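Side-chain contacts in protease (Penicillium cyclopium, PDB 5Z6O), which acts as a serine protease of the subtilisin (peptidase S8) family, cutting peptide bonds in protein substrates and probably able to degrade casein, gelatin and type IV collagen: residues A214-P217 and S221-L224; H49-G54 and T77-A82; C182-S187 and P232-A237; D67-G70 and G74-T77; R15-K20 and T24-D29. All blocks are in the same frame, centred on the assembly; numbering follows the deposited sequence.

Contact 1. Residues A214-P217 and S221-L224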
loop_
_atom_site.group_PDB
_atom_site.type_symbol
_atom_site.label_atom_id
_atom_site.label_comp_id
_atom_site.label_asym_id
_atom_site.label_seq_id
_atom_site.Cartn_x
_atom_site.Cartn_y
_atom_site.Cartn_z
ATOM N N ALA A 214 -8.444 10.078 -1.459
ATOM C CA ALA A 214 -8.679 8.939 -2.350
ATOM C C ALA A 214 -10.171 8.597 -2.347
ATOM O O ALA A 214 -10.967 9.230 -1.650
ATOM C CB ALA A 214 -7.845 7.720 -1.923
ATOM N N ALA A 215 -10.542 7.566 -3.112
ATOM C CA ALA A 215 -11.956 7.214 -3.286
ATOM C C ALA A 215 -12.586 6.733 -1.980
ATOM O O ALA A 215 -11.924 6.163 -1.103
ATOM C CB ALA A 215 -12.079 6.095 -4.332
ATOM N N TYR A 216 -13.899 6.923 -1.868
ATOM C CA TYR A 216 -14.658 6.481 -0.713
ATOM C C TYR A 216 -15.953 5.849 -1.210
ATOM O O TYR A 216 -16.452 6.235 -2.269
ATOM C CB TYR A 216 -14.953 7.696 0.179
ATOM C CG TYR A 216 -15.022 7.425 1.630
ATOM C CD1 TYR A 216 -13.918 6.953 2.328
ATOM C CD2 TYR A 216 -16.194 7.686 2.333
ATOM C CE1 TYR A 216 -13.991 6.721 3.685
ATOM C CE2 TYR A 216 -16.275 7.455 3.684
ATOM C CZ TYR A 216 -15.177 6.972 4.352
ATOM O OH TYR A 216 -15.275 6.749 5.710
ATOM N N PRO A 217 -16.472 4.839 -0.522
ATOM C CA PRO A 217 -17.666 4.137 -1.028
ATOM C C PRO A 217 -18.791 5.088 -1.407
ATOM O O PRO A 217 -19.063 6.076 -0.724
ATOM C CB PRO A 217 -18.070 3.246 0.141
ATOM C CG PRO A 217 -16.762 2.931 0.842
ATOM C CD PRO A 217 -15.988 4.265 0.749
ATOM N N SER A 221 -15.015 11.061 -2.532
ATOM C CA SER A 221 -13.638 10.927 -2.085
ATOM C C SER A 221 -13.540 11.404 -0.648
ATOM O O SER A 221 -14.447 12.052 -0.124
ATOM C CB SER A 221 -12.693 11.689 -3.013
ATOM O OG SER A 221 -12.919 13.081 -2.919
ATOM N N LYS A 222 -12.426 11.076 -0.001
ATOM C CA LYS A 222 -12.234 11.439 1.397
ATOM C C LYS A 222 -10.744 11.648 1.627
ATOM O O LYS A 222 -9.926 11.001 0.977
ATOM C CB LYS A 222 -12.744 10.339 2.332
ATOM C CG LYS A 222 -12.790 10.746 3.786
ATOM C CD LYS A 222 -14.020 11.573 4.093
ATOM C CE LYS A 222 -15.236 10.700 4.361
ATOM N NZ LYS A 222 -16.428 11.504 4.799
ATOM N N THR A 223 -10.405 12.553 2.556
ATOM C CA THR A 223 -9.027 12.835 2.939
ATOM C C THR A 223 -8.771 12.263 4.337
ATOM O O THR A 223 -9.480 12.592 5.295
ATOM C CB THR A 223 -8.767 14.342 2.897
ATOM O OG1 THR A 223 -9.059 14.854 1.577
ATOM C CG2 THR A 223 -7.320 14.615 3.244
ATOM N N LEU A 224 -7.798 11.347 4.450
ATOM C CA LEU A 224 -7.551 10.599 5.689
ATOM C C LEU A 224 -6.064 10.618 6.002
ATOM O O LEU A 224 -5.246 10.915 5.125
ATOM C CB LEU A 224 -7.989 9.124 5.586
ATOM C CG LEU A 224 -9.452 8.794 5.299
ATOM C CD1 LEU A 224 -9.533 7.273 5.160
ATOM C CD2 LEU A 224 -10.293 9.292 6.474
#

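Contact 2. Residues H49-G54 and T77-A82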
loop_
_atom_site.group_PDB
_atom_site.type_symbol
_atom_site.label_atom_id
_atom_site.label_comp_id
_atom_site.label_asym_id
_atom_site.label_seq_id
_atom_site.Cartn_x
_atom_site.Cartn_y
_atom_site.Cartn_z
ATOM N N HIS A 49 -16.918 1.549 -7.775
ATOM C CA HIS A 49 -16.549 2.956 -7.770
ATOM C C HIS A 49 -15.922 3.348 -9.094
ATOM O O HIS A 49 -15.146 2.600 -9.677
ATOM C CB HIS A 49 -15.555 3.252 -6.633
ATOM C CG HIS A 49 -15.421 4.711 -6.318
ATOM N ND1 HIS A 49 -14.834 5.616 -7.175
ATOM C CD2 HIS A 49 -15.766 5.410 -5.214
ATOM C CE1 HIS A 49 -14.861 6.817 -6.628
ATOM N NE2 HIS A 49 -15.430 6.722 -5.441
ATOM N N ALA A 50 -16.239 4.551 -9.564
ATOM C CA ALA A 50 -15.728 4.959 -10.869
ATOM C C ALA A 50 -14.203 4.960 -10.927
ATOM O O ALA A 50 -13.626 4.755 -11.998
ATOM C CB ALA A 50 -16.265 6.336 -11.239
ATOM N N ASP A 51 -13.529 5.176 -9.790
ATOM C CA ASP A 51 -12.080 5.290 -9.803
ATOM C C ASP A 51 -11.393 3.996 -10.199
ATOM O O ASP A 51 -10.234 4.037 -10.611
ATOM C CB ASP A 51 -11.565 5.722 -8.415
ATOM C CG ASP A 51 -10.220 6.424 -8.491
ATOM O OD1 ASP A 51 -10.042 7.241 -9.402
ATOM O OD2 ASP A 51 -9.342 6.183 -7.639
ATOM N N PHE A 52 -12.049 2.839 -10.052
ATOM C CA PHE A 52 -11.414 1.593 -10.472
ATOM C C PHE A 52 -11.674 1.226 -11.924
ATOM O O PHE A 52 -10.947 0.381 -12.477
ATOM C CB PHE A 52 -11.872 0.444 -9.549
ATOM C CG PHE A 52 -11.548 0.719 -8.105
ATOM C CD1 PHE A 52 -10.221 0.766 -7.678
ATOM C CD2 PHE A 52 -12.546 0.978 -7.206
ATOM C CE1 PHE A 52 -9.903 1.050 -6.346
ATOM C CE2 PHE A 52 -12.247 1.277 -5.846
ATOM C CZ PHE A 52 -10.925 1.302 -5.427
ATOM N N GLY A 53 -12.680 1.829 -12.555
ATOM C CA GLY A 53 -12.869 1.613 -13.991
ATOM C C GLY A 53 -12.970 0.163 -14.396
ATOM O O GLY A 53 -12.407 -0.228 -15.430
ATOM N N GLY A 54 -13.651 -0.659 -13.588
ATOM C CA GLY A 54 -13.783 -2.060 -13.910
ATOM C C GLY A 54 -12.591 -2.937 -13.586
ATOM O O GLY A 54 -12.660 -4.143 -13.820
ATOM N N THR A 77 -7.715 2.863 0.525
ATOM C CA THR A 77 -6.365 2.351 0.300
ATOM C C THR A 77 -6.222 1.679 -1.057
ATOM O O THR A 77 -5.205 1.887 -1.746
ATOM C CB THR A 77 -5.947 1.391 1.419
ATOM O OG1 THR A 77 -6.827 0.261 1.462
ATOM C CG2 THR A 77 -5.958 2.145 2.807
ATOM N N ALA A 78 -7.230 0.899 -1.489
ATOM C CA ALA A 78 -7.141 0.366 -2.846
ATOM C C ALA A 78 -7.059 1.496 -3.874
ATOM O O ALA A 78 -6.381 1.382 -4.909
ATOM C CB ALA A 78 -8.369 -0.514 -3.124
ATOM N N SER A 79 -7.771 2.582 -3.621
ATOM C CA SER A 79 -7.784 3.712 -4.546
ATOM C C SER A 79 -6.416 4.388 -4.631
ATOM O O SER A 79 -5.955 4.723 -5.724
ATOM C CB SER A 79 -8.879 4.706 -4.098
ATOM O OG SER A 79 -8.852 5.865 -4.903
ATOM N N THR A 80 -5.764 4.615 -3.492
ATOM C CA THR A 80 -4.396 5.140 -3.501
ATOM C C THR A 80 -3.469 4.220 -4.277
ATOM O O THR A 80 -2.574 4.689 -4.985
ATOM C CB THR A 80 -3.917 5.301 -2.046
ATOM O OG1 THR A 80 -4.693 6.345 -1.446
ATOM C CG2 THR A 80 -2.433 5.639 -1.951
ATOM N N ALA A 81 -3.669 2.898 -4.171
ATOM C CA ALA A 81 -2.729 2.000 -4.846
ATOM C C ALA A 81 -2.940 2.003 -6.348
ATOM O O ALA A 81 -1.968 1.969 -7.111
ATOM C CB ALA A 81 -2.881 0.560 -4.318
ATOM N N ALA A 82 -4.225 2.076 -6.796
ATOM C CA ALA A 82 -4.508 1.686 -8.171
ATOM C C ALA A 82 -5.668 2.439 -8.818
ATOM O O ALA A 82 -5.994 2.133 -9.970
ATOM C CB ALA A 82 -4.804 0.187 -8.215
#

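Contact 3. Residues C182-S187 and P232-A237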
loop_
_atom_site.group_PDB
_atom_site.type_symbol
_atom_site.label_atom_id
_atom_site.label_comp_id
_atom_site.label_asym_id
_atom_site.label_seq_id
_atom_site.Cartn_x
_atom_site.Cartn_y
_atom_site.Cartn_z
ATOM N N CYS A 182 7.681 -5.246 3.601
ATOM C CA CYS A 182 8.146 -3.898 3.316
ATOM C C CYS A 182 7.315 -3.001 4.232
ATOM O O CYS A 182 6.111 -2.836 4.022
ATOM C CB CYS A 182 7.958 -3.582 1.830
ATOM S SG CYS A 182 9.171 -2.407 1.164
ATOM N N THR A 183 7.924 -2.523 5.313
ATOM C CA THR A 183 7.194 -1.830 6.375
ATOM C C THR A 183 7.318 -0.319 6.188
ATOM O O THR A 183 8.443 0.204 6.108
ATOM C CB THR A 183 7.775 -2.230 7.730
ATOM O OG1 THR A 183 7.620 -3.644 7.906
ATOM C CG2 THR A 183 7.084 -1.511 8.853
ATOM N N ILE A 184 6.174 0.386 6.171
ATOM C CA ILE A 184 6.115 1.741 5.611
ATOM C C ILE A 184 5.675 2.723 6.696
ATOM O O ILE A 184 4.608 2.560 7.296
ATOM C CB ILE A 184 5.152 1.821 4.409
ATOM C CG1 ILE A 184 5.381 0.677 3.410
ATOM C CG2 ILE A 184 5.276 3.173 3.725
ATOM C CD1 ILE A 184 6.862 0.578 2.974
ATOM N N ALA A 185 6.476 3.762 6.920
ATOM C CA ALA A 185 6.121 4.849 7.823
ATOM C C ALA A 185 5.528 6.013 7.038
ATOM O O ALA A 185 5.615 6.073 5.805
ATOM C CB ALA A 185 7.354 5.305 8.625
ATOM N N ALA A 186 4.881 6.929 7.762
ATOM C CA ALA A 186 4.072 7.977 7.140
ATOM C C ALA A 186 4.783 9.329 7.148
ATOM O O ALA A 186 5.259 9.774 8.199
ATOM C CB ALA A 186 2.736 8.110 7.860
ATOM N N SER A 187 4.803 10.010 5.993
ATOM C CA SER A 187 5.413 11.334 5.894
ATOM C C SER A 187 4.342 12.396 5.672
ATOM O O SER A 187 3.205 12.082 5.315
ATOM C CB SER A 187 6.439 11.382 4.746
ATOM O OG SER A 187 5.818 11.331 3.460
ATOM N N PRO A 232 -0.215 1.832 0.855
ATOM C CA PRO A 232 -0.660 1.591 -0.519
ATOM C C PRO A 232 0.087 2.412 -1.552
ATOM O O PRO A 232 0.110 1.998 -2.724
ATOM C CB PRO A 232 -2.170 1.941 -0.480
ATOM C CG PRO A 232 -2.347 2.767 0.722
ATOM C CD PRO A 232 -1.328 2.255 1.713
ATOM N N HIS A 233 0.711 3.542 -1.180
ATOM C CA HIS A 233 1.598 4.185 -2.159
ATOM C C HIS A 233 2.702 3.221 -2.558
ATOM O O HIS A 233 3.106 3.168 -3.727
ATOM C CB HIS A 233 2.232 5.468 -1.597
ATOM C CG HIS A 233 1.280 6.627 -1.442
ATOM N ND1 HIS A 233 0.467 6.792 -0.335
ATOM C CD2 HIS A 233 1.053 7.707 -2.237
ATOM C CE1 HIS A 233 -0.212 7.926 -0.454
ATOM N NE2 HIS A 233 0.128 8.501 -1.596
ATOM N N VAL A 234 3.222 2.468 -1.584
ATOM C CA VAL A 234 4.324 1.550 -1.859
ATOM C C VAL A 234 3.803 0.308 -2.582
ATOM O O VAL A 234 4.464 -0.198 -3.499
ATOM C CB VAL A 234 5.066 1.201 -0.551
ATOM C CG1 VAL A 234 6.223 0.211 -0.809
ATOM C CG2 VAL A 234 5.649 2.469 0.081
ATOM N N ALA A 235 2.595 -0.159 -2.247
ATOM C CA ALA A 235 1.997 -1.259 -3.009
ATOM C C ALA A 235 1.876 -0.869 -4.473
ATOM O O ALA A 235 2.242 -1.642 -5.376
ATOM C CB ALA A 235 0.600 -1.618 -2.472
ATOM N N GLY A 236 1.364 0.335 -4.724
ATOM C CA GLY A 236 1.246 0.781 -6.103
ATOM C C GLY A 236 2.598 0.934 -6.778
ATOM O O GLY A 236 2.751 0.585 -7.952
ATOM N N ALA A 237 3.580 1.507 -6.076
ATOM C CA ALA A 237 4.893 1.662 -6.695
ATOM C C ALA A 237 5.517 0.307 -7.020
ATOM O O ALA A 237 6.226 0.170 -8.027
ATOM C CB ALA A 237 5.824 2.473 -5.773
#

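Contact 4. Residues D67-G70 and G74-T77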
loop_
_atom_site.group_PDB
_atom_site.type_symbol
_atom_site.label_atom_id
_atom_site.label_comp_id
_atom_site.label_asym_id
_atom_site.label_seq_id
_atom_site.Cartn_x
_atom_site.Cartn_y
_atom_site.Cartn_z
ATOM N N ASP A 67 -20.770 -8.348 1.186
ATOM C CA ASP A 67 -19.621 -8.210 0.280
ATOM C C ASP A 67 -19.506 -6.788 -0.251
ATOM O O ASP A 67 -19.482 -6.510 -1.467
ATOM C CB ASP A 67 -19.711 -9.200 -0.862
ATOM C CG ASP A 67 -19.665 -10.629 -0.370
ATOM O OD1 ASP A 67 -19.061 -10.880 0.707
ATOM O OD2 ASP A 67 -20.262 -11.503 -1.024
ATOM N N THR A 68 -19.468 -5.864 0.701
ATOM C CA THR A 68 -19.286 -4.456 0.401
ATOM C C THR A 68 -18.279 -3.888 1.385
ATOM O O THR A 68 -18.018 -4.467 2.443
ATOM C CB THR A 68 -20.599 -3.655 0.517
ATOM O OG1 THR A 68 -21.067 -3.706 1.872
ATOM C CG2 THR A 68 -21.679 -4.244 -0.363
ATOM N N ASP A 69 -17.757 -2.709 1.053
ATOM C CA ASP A 69 -16.928 -1.969 2.007
ATOM C C ASP A 69 -17.839 -1.098 2.880
ATOM O O ASP A 69 -18.226 0.013 2.491
ATOM C CB ASP A 69 -15.896 -1.123 1.254
ATOM C CG ASP A 69 -15.045 -0.289 2.210
ATOM O OD1 ASP A 69 -15.136 -0.539 3.415
ATOM O OD2 ASP A 69 -14.315 0.616 1.769
ATOM N N GLY A 70 -18.185 -1.581 4.059
ATOM C CA GLY A 70 -19.030 -0.784 4.926
ATOM C C GLY A 70 -18.286 0.200 5.802
ATOM O O GLY A 70 -18.894 0.891 6.626
ATOM N N GLY A 74 -10.936 0.308 3.186
ATOM C CA GLY A 74 -10.479 -0.609 2.147
ATOM C C GLY A 74 -10.581 -0.019 0.757
ATOM O O GLY A 74 -9.698 -0.229 -0.081
ATOM N N THR A 75 -11.631 0.773 0.502
ATOM C CA THR A 75 -11.765 1.449 -0.787
ATOM C C THR A 75 -10.722 2.544 -0.937
ATOM O O THR A 75 -10.129 2.722 -2.006
ATOM C CB THR A 75 -13.159 2.059 -0.896
ATOM O OG1 THR A 75 -14.128 1.000 -0.794
ATOM C CG2 THR A 75 -13.329 2.876 -2.233
ATOM N N HIS A 76 -10.492 3.278 0.139
ATOM C CA HIS A 76 -9.565 4.403 0.098
ATOM C C HIS A 76 -8.141 3.909 -0.180
ATOM O O HIS A 76 -7.437 4.429 -1.057
ATOM C CB HIS A 76 -9.664 5.145 1.443
ATOM C CG HIS A 76 -8.966 6.481 1.485
ATOM N ND1 HIS A 76 -7.607 6.623 1.741
ATOM C CD2 HIS A 76 -9.455 7.735 1.346
ATOM C CE1 HIS A 76 -7.298 7.914 1.729
ATOM N NE2 HIS A 76 -8.402 8.605 1.508
ATOM N N THR A 77 -7.715 2.863 0.525
ATOM C CA THR A 77 -6.365 2.351 0.300
ATOM C C THR A 77 -6.222 1.679 -1.057
ATOM O O THR A 77 -5.205 1.887 -1.746
ATOM C CB THR A 77 -5.947 1.391 1.419
ATOM O OG1 THR A 77 -6.827 0.261 1.462
ATOM C CG2 THR A 77 -5.958 2.145 2.807
#

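Contact 5. Residues R15-K20 and T24-D29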
loop_
_atom_site.group_PDB
_atom_site.type_symbol
_atom_site.label_atom_id
_atom_site.label_comp_id
_atom_site.label_asym_id
_atom_site.label_seq_id
_atom_site.Cartn_x
_atom_site.Cartn_y
_atom_site.Cartn_z
ATOM N N ARG A 15 4.143 13.932 -5.018
ATOM C CA ARG A 15 5.384 13.855 -4.251
ATOM C C ARG A 15 6.251 12.707 -4.727
ATOM O O ARG A 15 7.478 12.836 -4.757
ATOM C CB ARG A 15 5.084 13.683 -2.759
ATOM C CG ARG A 15 6.348 13.764 -1.853
ATOM C CD ARG A 15 6.965 15.142 -1.962
ATOM N NE ARG A 15 8.301 15.237 -1.349
ATOM C CZ ARG A 15 9.434 14.951 -1.984
ATOM N NH1 ARG A 15 10.597 15.132 -1.365
ATOM N NH2 ARG A 15 9.411 14.529 -3.253
ATOM N N ILE A 16 5.637 11.551 -5.032
ATOM C CA ILE A 16 6.481 10.374 -5.285
ATOM C C ILE A 16 7.125 10.383 -6.662
ATOM O O ILE A 16 7.977 9.524 -6.933
ATOM C CB ILE A 16 5.717 9.050 -5.115
ATOM C CG1 ILE A 16 4.602 8.958 -6.154
ATOM C CG2 ILE A 16 5.209 8.958 -3.689
ATOM C CD1 ILE A 16 4.033 7.551 -6.398
ATOM N N SER A 17 6.763 11.324 -7.547
ATOM C CA SER A 17 7.434 11.445 -8.836
ATOM C C SER A 17 8.329 12.666 -8.906
ATOM O O SER A 17 8.768 13.043 -9.991
ATOM C CB SER A 17 6.445 11.449 -10.015
ATOM O OG SER A 17 5.452 12.460 -9.916
ATOM N N SER A 18 8.676 13.229 -7.764
ATOM C CA SER A 18 9.446 14.461 -7.713
ATOM C C SER A 18 10.587 14.300 -6.721
ATOM O O SER A 18 10.437 13.633 -5.698
ATOM C CB SER A 18 8.559 15.633 -7.287
ATOM O OG SER A 18 9.354 16.794 -7.245
ATOM N N LYS A 19 11.754 14.875 -7.033
ATOM C CA LYS A 19 12.805 14.778 -6.037
ATOM C C LYS A 19 12.618 15.796 -4.933
ATOM O O LYS A 19 13.066 15.555 -3.813
ATOM C CB LYS A 19 14.186 14.949 -6.694
ATOM C CG LYS A 19 14.510 13.832 -7.657
ATOM C CD LYS A 19 15.889 13.998 -8.268
ATOM C CE LYS A 19 16.190 12.889 -9.263
ATOM N NZ LYS A 19 17.572 13.019 -9.812
ATOM N N LYS A 20 11.933 16.895 -5.211
ATOM C CA LYS A 20 11.661 17.966 -4.259
ATOM C C LYS A 20 10.180 18.018 -3.904
ATOM O O LYS A 20 9.314 17.682 -4.723
ATOM C CB LYS A 20 12.084 19.327 -4.853
ATOM C CG LYS A 20 13.456 19.817 -4.395
ATOM C CD LYS A 20 14.574 18.895 -4.869
ATOM C CE LYS A 20 15.957 19.496 -4.618
ATOM N NZ LYS A 20 16.310 19.518 -3.166
ATOM N N THR A 24 3.190 19.600 -8.253
ATOM C CA THR A 24 1.746 19.541 -8.417
ATOM C C THR A 24 1.296 18.457 -9.367
ATOM O O THR A 24 0.109 18.146 -9.375
ATOM C CB THR A 24 1.188 20.876 -8.929
ATOM O OG1 THR A 24 1.807 21.182 -10.166
ATOM C CG2 THR A 24 1.459 21.997 -7.923
ATOM N N ASP A 25 2.197 17.919 -10.183
ATOM C CA ASP A 25 1.841 16.945 -11.205
ATOM C C ASP A 25 2.434 15.584 -10.894
ATOM O O ASP A 25 3.531 15.489 -10.360
ATOM C CB ASP A 25 2.367 17.358 -12.572
ATOM C CG ASP A 25 1.960 18.756 -12.950
ATOM O OD1 ASP A 25 0.944 19.252 -12.437
ATOM O OD2 ASP A 25 2.671 19.342 -13.774
ATOM N N TYR A 26 1.725 14.538 -11.281
ATOM C CA TYR A 26 2.217 13.167 -11.137
ATOM C C TYR A 26 2.665 12.649 -12.503
ATOM O O TYR A 26 1.885 12.653 -13.459
ATOM C CB TYR A 26 1.111 12.304 -10.528
ATOM C CG TYR A 26 1.446 10.826 -10.422
ATOM C CD1 TYR A 26 2.710 10.403 -10.041
ATOM C CD2 TYR A 26 0.470 9.861 -10.667
ATOM C CE1 TYR A 26 3.005 9.004 -9.947
ATOM C CE2 TYR A 26 0.754 8.497 -10.569
ATOM C CZ TYR A 26 2.021 8.092 -10.200
ATOM O OH TYR A 26 2.327 6.740 -10.126
ATOM N N VAL A 27 3.921 12.222 -12.604
ATOM C CA VAL A 27 4.531 11.804 -13.869
ATOM C C VAL A 27 4.930 10.342 -13.727
ATOM O O VAL A 27 5.618 9.989 -12.761
ATOM C CB VAL A 27 5.769 12.659 -14.218
ATOM C CG1 VAL A 27 6.310 12.242 -15.581
ATOM C CG2 VAL A 27 5.413 14.147 -14.198
ATOM N N TYR A 28 4.519 9.507 -14.689
ATOM C CA TYR A 28 4.728 8.061 -14.566
ATOM C C TYR A 28 4.790 7.453 -15.964
ATOM O O TYR A 28 4.242 7.997 -16.912
ATOM C CB TYR A 28 3.615 7.403 -13.708
ATOM C CG TYR A 28 2.224 7.568 -14.305
ATOM C CD1 TYR A 28 1.459 8.725 -14.072
ATOM C CD2 TYR A 28 1.695 6.590 -15.134
ATOM C CE1 TYR A 28 0.189 8.881 -14.652
ATOM C CE2 TYR A 28 0.420 6.720 -15.691
ATOM C CZ TYR A 28 -0.302 7.883 -15.468
ATOM O OH TYR A 28 -1.545 7.946 -16.013
ATOM N N ASP A 29 5.445 6.315 -16.086
ATOM C CA ASP A 29 5.483 5.621 -17.374
ATOM C C ASP A 29 4.135 4.990 -17.708
ATOM O O ASP A 29 3.453 4.436 -16.837
ATOM C CB ASP A 29 6.545 4.521 -17.344
ATOM C CG ASP A 29 6.711 3.884 -18.675
ATOM O OD1 ASP A 29 7.326 4.558 -19.517
ATOM O OD2 ASP A 29 6.167 2.776 -18.906
HETATM O O HOH W 1 6.041 15.146 -9.511
#

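Contact 1. Residues A214-P217 and S221-L224
Lys222 is folded over the ring of Tyr216 by its torsions. Its CG lies opposite the backbone N (chi1 -170°), and the chain then bends twice, at chi2 (80°) and chi3 (84°). These bends bring CE over one face of the ring. CE sits 3.8 Å from the ring centroid of Tyr216, a CH-pi contact from above the face. It is displaced toward the rim, and its closest ring atom is CE2 of Tyr216, 3.5 Å from Lys222 CE. Lys222 CB meets the ring at a second place, 3.6 Å from CD1 of Tyr216. The lysine thus touches with its root and its last carbon. The opposite face of the ring carries CD of Pro217, so the ring lies between two aliphatic groups. An alanine in place of Tyr216 would probably leave the lysine arm without its platform and free to swing, and bare that side of Pro217. The two backbones form a short antiparallel beta hairpin. Ala214 and Lys222 are a hydrogen-bonded pair: Ala214 N to Lys222 O is 3.0 Å and Lys222 N to Ala214 O is 2.9 Å. Next comes the non-hydrogen-bonded pair Ala215 and Ser221, whose side chains diverge. CB of Ser221 also comes within 3.3 Å of O of Ala214. Lys222 O takes a further bond from NE2 of His76. The hairpin of strands 212-215 and 221-224 lies against helix 73-82, with Ala214 packed on His76, Ser79 and Thr80.

Contact 2. Residues H49-G54 and T77-A82
A buried carboxylate grips a serine on the flank of a helix: OG of Ser79 donates to OD2 of Asp51 at 2.8 Å. The hydroxyl arrives on the anti side of OD2, 25° out of the carboxylate plane. Ser79 OG is turned opposite its backbone N (chi1 175°), which points it off the helix at the loop. Ser79 OG also accepts from N of Ala215, so the hydroxyl has two partners. The other carboxylate oxygen of Asp51, OD1, is met by the backbone N of Lys85. Each oxygen of this buried acid thus has a polar partner. The loop is fixed behind Asp51 as well, since Asp51 N lies at the edge of the His49 ring, in its plane, and bonds to ND1 of His49 at 3.0 Å. Beside the polar pair, Phe52 brings the edge of its ring to the helix. CZ of Phe52 is 3.9 Å from CB of Ala78, and CE1 of Phe52 is 3.8 Å from N of Ser79. Ala78 C and Ser79 N lie at the ring edge, near its plane. Loop 49-54, between strands 37-42 and 56-61, thereby covers one side of helix 73-82, while helix 227-245 packs against the side bearing Thr77 and Thr80.

Contact 3. Residues C182-S187 and P232-A237
Strand 182-187 runs past helix 227-245, and the two backbones come nearest at Ile184 and Val234, whose CA atoms are 7.7 Å apart. Both side chains reach toward each other and meet tip to tip. Val234 CG2 does most of the touching. It fits into the fork of the isoleucine, 3.7 Å from Ile184 CD1 and 3.7 Å from Ile184 CG2. It also lies 3.8 Å from CG1 of Ile184. The second methyl of the valine, CG1, stands opposite its backbone N (chi1 179°) and approaches CD1 of Ile184 at 3.9 Å. No hydrogen bond crosses between the segments. This is the apolar packing of a helix on a parallel sheet, as expected for the alpha/beta fold of subtilisins. Strand 182-187 lies between strands 157-162 and 205-208 of the seven-stranded sheet. The helix it faces carries Ser228, the probable nucleophile, near its start. The helix is kinked at Pro232, whose N has no bond to the preceding turn. SG of Cys182 adds a looser contact, 4.4 Å from CG1 of Val234. That sulfur is tied in a disulfide to Cys253, so the strand is also linked covalently to helix 249-259. Phe158 of strand 157-162 packs on both Cys182 and Val234. Toward strand 205-208, N of Thr183 bonds to OD2 of Asp204, a residue of the calcium site.

Contact 4. Residues D67-G70 and G74-T77
OD2 of Asp69 takes two bonds from one residue, Thr75. OG1 of Thr75 donates to OD2 of Asp69 at 2.6 Å; the bond falls on the anti lone pair of OD2, the one turned away from OD1. N of Thr75 reaches the same OD2 of Asp69 at 3.0 Å, but from above the carboxylate plane, 43° out of it. The threonine can supply both donors because its OG1 stands beside its own N (chi1 -60°). Asp69 CG, opposite its backbone N (chi1 178°), carries the carboxylate across to the helix. Gly74 has no side chain, and its N is 3.7 Å from OD2 of Asp69. The acid sits at the start of helix 73-82, where the helix dipole would probably favour its negative charge. This helix begins with His73, by close similarity the histidine of the charge relay of this subtilisin-type protease. The other oxygen, OD1, is held by loop atoms. It accepts from N of Asn71, two residues on, which makes an Asx turn, and from N of Gly72. It also bonds to OG1 of Thr43, which in turn receives the N-H of Gly74. Thr43 directly follows Asp42, a second probable member of the charge relay. Thr75 OG1 also accepts from N of Asp46. Pro217 packs on both Asp69 and Thr75, and Phe52 touches Thr75 from the loop nearby.

Contact 5. Residues R15-K20 and T24-D29
Ser17 points its CB at the strand, 3.2 Å from O of Val27 and 3.7 Å from N of Val27. From there OG is placed between the backbone N and carbonyl carbon of Ser17 (chi1 56°), which turns it along the strand. At the tip, OG of Ser17 accepts from N of Val27 at 3.1 Å in a nearly straight bond (168°). OG of Ser17 also gives its proton to a water at 2.8 Å, and that water donates to O of Asp25 at 2.7 Å. The hydroxyl therefore reaches the backbone on both sides of Tyr26, once directly and once through water. OG of Ser17 lies at the edge of the Tyr26 ring, near its plane, 3.4 Å from CD1 of Tyr26. An alanine here would probably leave the N-H of Val27 without its acceptor and the bridging water without one of its partners. The arrangement ties the turn after helix 11-16 to strand 26-29. That strand pairs with strand 2-5 in a small antiparallel sheet near the N-terminus, away from the annotated sites. Further along the Tyr26 ring, CE1 meets CD1 of Ile16 at 4.0 Å, the two side chains passing obliquely. The phenol end leaves the contact, and its OH bonds to O of Val88. Tyr28 lays its CD1 over one face of the Tyr26 ring. On the far side of the turn, Arg15 makes a weak bond from NH2 to O of Ser18, and its NE forms a salt bridge with Asp191.

In the fold
Contacts 1, 2 and 4 gather round helix 73-82. Contacts 2 and 4 share Thr77, and the hairpin of contact 1 touches both. Contacts 2 and 4 are buried, and each is built on an aspartate that holds a helix hydroxyl; contact 2 adds the edge of a phenylalanine. Contact 1 is only partly buried and combines backbone pairing with a lysine on an aromatic face. Contact 3 lies deepest, about 5 Å from the centre of the chain, and is wholly apolar; its Pro232 meets Thr77 of helix 73-82. Contact 5 stands apart, its centre about 17 Å from that of the chain and touching none of the others, though itself buried, and uses a serine and a water.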